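Local structure of IroE protein (Escherichia coli, 2GZS) at residues 14-19 / 27-32. The protein hydrolyses the trilactone siderophore enterobactin and its C-glucosylated derivatives, preferring the iron-free forms and usually cutting once to give linear trimers. Sequence-based numbering, arbitrary orientation.
Sequences SATSFD and YRVWTA
The N-terminal β-hairpin of this α/β-hydrolase fold, well away from the catalytic site, pairs S14, T16 and F18 of the edge strand 11-19 with T31, V29 and Y27 of strand 26-34. These three hydrogen-bonded pairs are antiparallel and give six backbone N-H···O bonds, among them T16 N to V29 O at 2.8 Å. On the face carrying A15 and W30, the A15 methyl CB lies 4.3 Å from the centroid of the W30 five-membered ring, an off-centre CH-π contact. The R28 aliphatic CG covers one face of the same indole near its rim, 3.5 Å above the plane.

On the other face, V29 CG2 packs against F18 CD2 at 3.9 Å. With CG anti to its own carbonyl carbon (chi1 -57°), Y27 turns its ring edge to the F18 carbonyl, CD2 standing 3.5 Å from F18 O, while its hydroxyl bonds to D93. Cut back to alanine, Y27 would probably leave D93 without that hydroxyl partner and open a gap beside the F18 carbonyl and L123 of helix 117-132.

Farther along, one water donates to V29 O (2.9 Å) and bonds to T31 OG1, with weak links to S14 O and T16 OG1; another joins S14 OG to T31 O. Thus backbone bonds join the strands throughout, while the side chains divide the work: toward the S14 end waters tie hydroxyls to backbone carbonyls of strand 26-34, and at the other end apolar packing takes over, F18 and Y27 on helix 117-132 and V29 on strand 73-79.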
loop_
_atom_site.group_PDB
_atom_site.type_symbol
_atom_site.label_atom_id
_atom_site.label_comp_id
_atom_site.label_asym_id
_atom_site.label_seq_id
_atom_site.Cartn_x
_atom_site.Cartn_y
_atom_site.Cartn_z
ATOM N N SER A 14 11.522 -3.507 14.213
ATOM C CA SER A 14 12.920 -3.351 13.834
ATOM C C SER A 14 12.990 -2.448 12.616
ATOM O O SER A 14 11.932 -2.210 11.990
ATOM C CB SER A 14 13.558 -4.731 13.645
ATOM O OG SER A 14 12.826 -5.470 12.719
ATOM N N ALA A 15 14.141 -1.883 12.294
ATOM C CA ALA A 15 14.234 -0.993 11.119
ATOM C C ALA A 15 15.404 -1.462 10.254
ATOM O O ALA A 15 16.397 -1.929 10.804
ATOM C CB ALA A 15 14.402 0.473 11.478
ATOM N N THR A 16 15.282 -1.418 8.932
ATOM C CA THR A 16 16.347 -1.814 8.013
ATOM C C THR A 16 16.435 -0.722 6.933
ATOM O O THR A 16 15.548 0.113 6.759
ATOM C CB THR A 16 16.120 -3.152 7.334
ATOM O OG1 THR A 16 14.956 -3.210 6.519
ATOM C CG2 THR A 16 15.788 -4.174 8.433
ATOM N N SER A 17 17.576 -0.700 6.243
ATOM C CA SER A 17 17.780 0.391 5.265
ATOM C C SER A 17 18.112 -0.287 3.934
ATOM O O SER A 17 18.643 -1.399 3.899
ATOM C CB SER A 17 18.877 1.338 5.732
ATOM O OG SER A 17 20.006 0.591 6.150
ATOM N N PHE A 18 17.694 0.421 2.849
ATOM C CA PHE A 18 18.006 -0.078 1.513
ATOM C C PHE A 18 18.303 1.142 0.633
ATOM O O PHE A 18 17.923 2.220 1.028
ATOM C CB PHE A 18 16.895 -0.863 0.845
ATOM C CG PHE A 18 16.401 -2.099 1.572
ATOM C CD1 PHE A 18 16.792 -3.344 1.147
ATOM C CD2 PHE A 18 15.572 -1.988 2.696
ATOM C CE1 PHE A 18 16.368 -4.436 1.893
ATOM C CE2 PHE A 18 15.142 -3.101 3.420
ATOM C CZ PHE A 18 15.533 -4.345 2.995
ATOM N N ASP A 19 18.947 0.961 -0.516
ATOM C CA ASP A 19 19.215 2.058 -1.439
ATOM C C ASP A 19 18.589 1.698 -2.768
ATOM O O ASP A 19 18.542 0.499 -3.140
ATOM C CB ASP A 19 20.723 2.211 -1.729
ATOM C CG ASP A 19 21.455 2.690 -0.492
ATOM O OD1 ASP A 19 20.863 3.462 0.288
ATOM O OD2 ASP A 19 22.626 2.281 -0.290
ATOM N N TYR A 27 16.037 4.206 1.487
ATOM C CA TYR A 27 14.813 3.697 2.121
ATOM C C TYR A 27 15.065 3.386 3.596
ATOM O O TYR A 27 16.133 2.909 3.965
ATOM C CB TYR A 27 14.257 2.439 1.395
ATOM C CG TYR A 27 14.006 2.823 -0.070
ATOM C CD1 TYR A 27 12.802 3.307 -0.507
ATOM C CD2 TYR A 27 15.058 2.684 -0.969
ATOM C CE1 TYR A 27 12.541 3.673 -1.839
ATOM C CE2 TYR A 27 14.839 3.053 -2.301
ATOM C CZ TYR A 27 13.625 3.522 -2.711
ATOM O OH TYR A 27 13.412 3.894 -4.030
ATOM N N ARG A 28 14.035 3.631 4.396
ATOM C CA ARG A 28 14.050 3.236 5.829
ATOM C C ARG A 28 12.834 2.389 6.042
ATOM O O ARG A 28 11.741 2.893 5.749
ATOM C CB ARG A 28 14.019 4.481 6.705
ATOM C CG ARG A 28 14.079 4.151 8.228
ATOM C CD ARG A 28 14.280 5.466 8.958
ATOM N NE ARG A 28 15.505 6.236 8.777
ATOM C CZ ARG A 28 15.511 7.570 8.935
ATOM N NH1 ARG A 28 14.371 8.185 9.255
ATOM N NH2 ARG A 28 16.660 8.211 8.758
ATOM N N VAL A 29 12.964 1.096 6.379
ATOM C CA VAL A 29 11.841 0.167 6.362
ATOM C C VAL A 29 11.653 -0.339 7.800
ATOM O O VAL A 29 12.595 -0.902 8.389
ATOM C CB VAL A 29 12.076 -1.004 5.403
ATOM C CG1 VAL A 29 10.920 -2.015 5.471
ATOM C CG2 VAL A 29 12.288 -0.400 4.006
ATOM N N TRP A 30 10.457 -0.112 8.320
ATOM C CA TRP A 30 10.145 -0.594 9.666
ATOM C C TRP A 30 9.279 -1.844 9.536
ATOM O O TRP A 30 8.306 -1.916 8.762
ATOM C CB TRP A 30 9.379 0.410 10.502
ATOM C CG TRP A 30 10.119 1.639 10.863
ATOM C CD1 TRP A 30 10.806 1.822 12.041
ATOM C CD2 TRP A 30 10.274 2.860 10.117
ATOM N NE1 TRP A 30 11.372 3.083 12.053
ATOM C CE2 TRP A 30 11.052 3.730 10.872
ATOM C CE3 TRP A 30 9.787 3.243 8.837
ATOM C CZ2 TRP A 30 11.380 4.995 10.433
ATOM C CZ3 TRP A 30 10.132 4.527 8.398
ATOM C CH2 TRP A 30 10.919 5.377 9.179
ATOM N N THR A 31 9.638 -2.877 10.292
ATOM C CA THR A 31 8.837 -4.084 10.383
ATOM C C THR A 31 8.244 -4.197 11.788
ATOM O O THR A 31 9.020 -4.212 12.765
ATOM C CB THR A 31 9.645 -5.337 10.022
ATOM O OG1 THR A 31 10.166 -5.177 8.686
ATOM C CG2 THR A 31 8.755 -6.567 9.939
ATOM N N ALA A 32 6.937 -4.224 11.933
ATOM C CA ALA A 32 6.224 -4.339 13.182
ATOM C C ALA A 32 5.645 -5.740 13.238
ATOM O O ALA A 32 4.813 -6.112 12.430
ATOM C CB ALA A 32 5.121 -3.272 13.339
HETATM O O HOH W 1 12.622 -3.707 8.987
HETATM O O HOH W 2 10.552 -6.537 14.140
#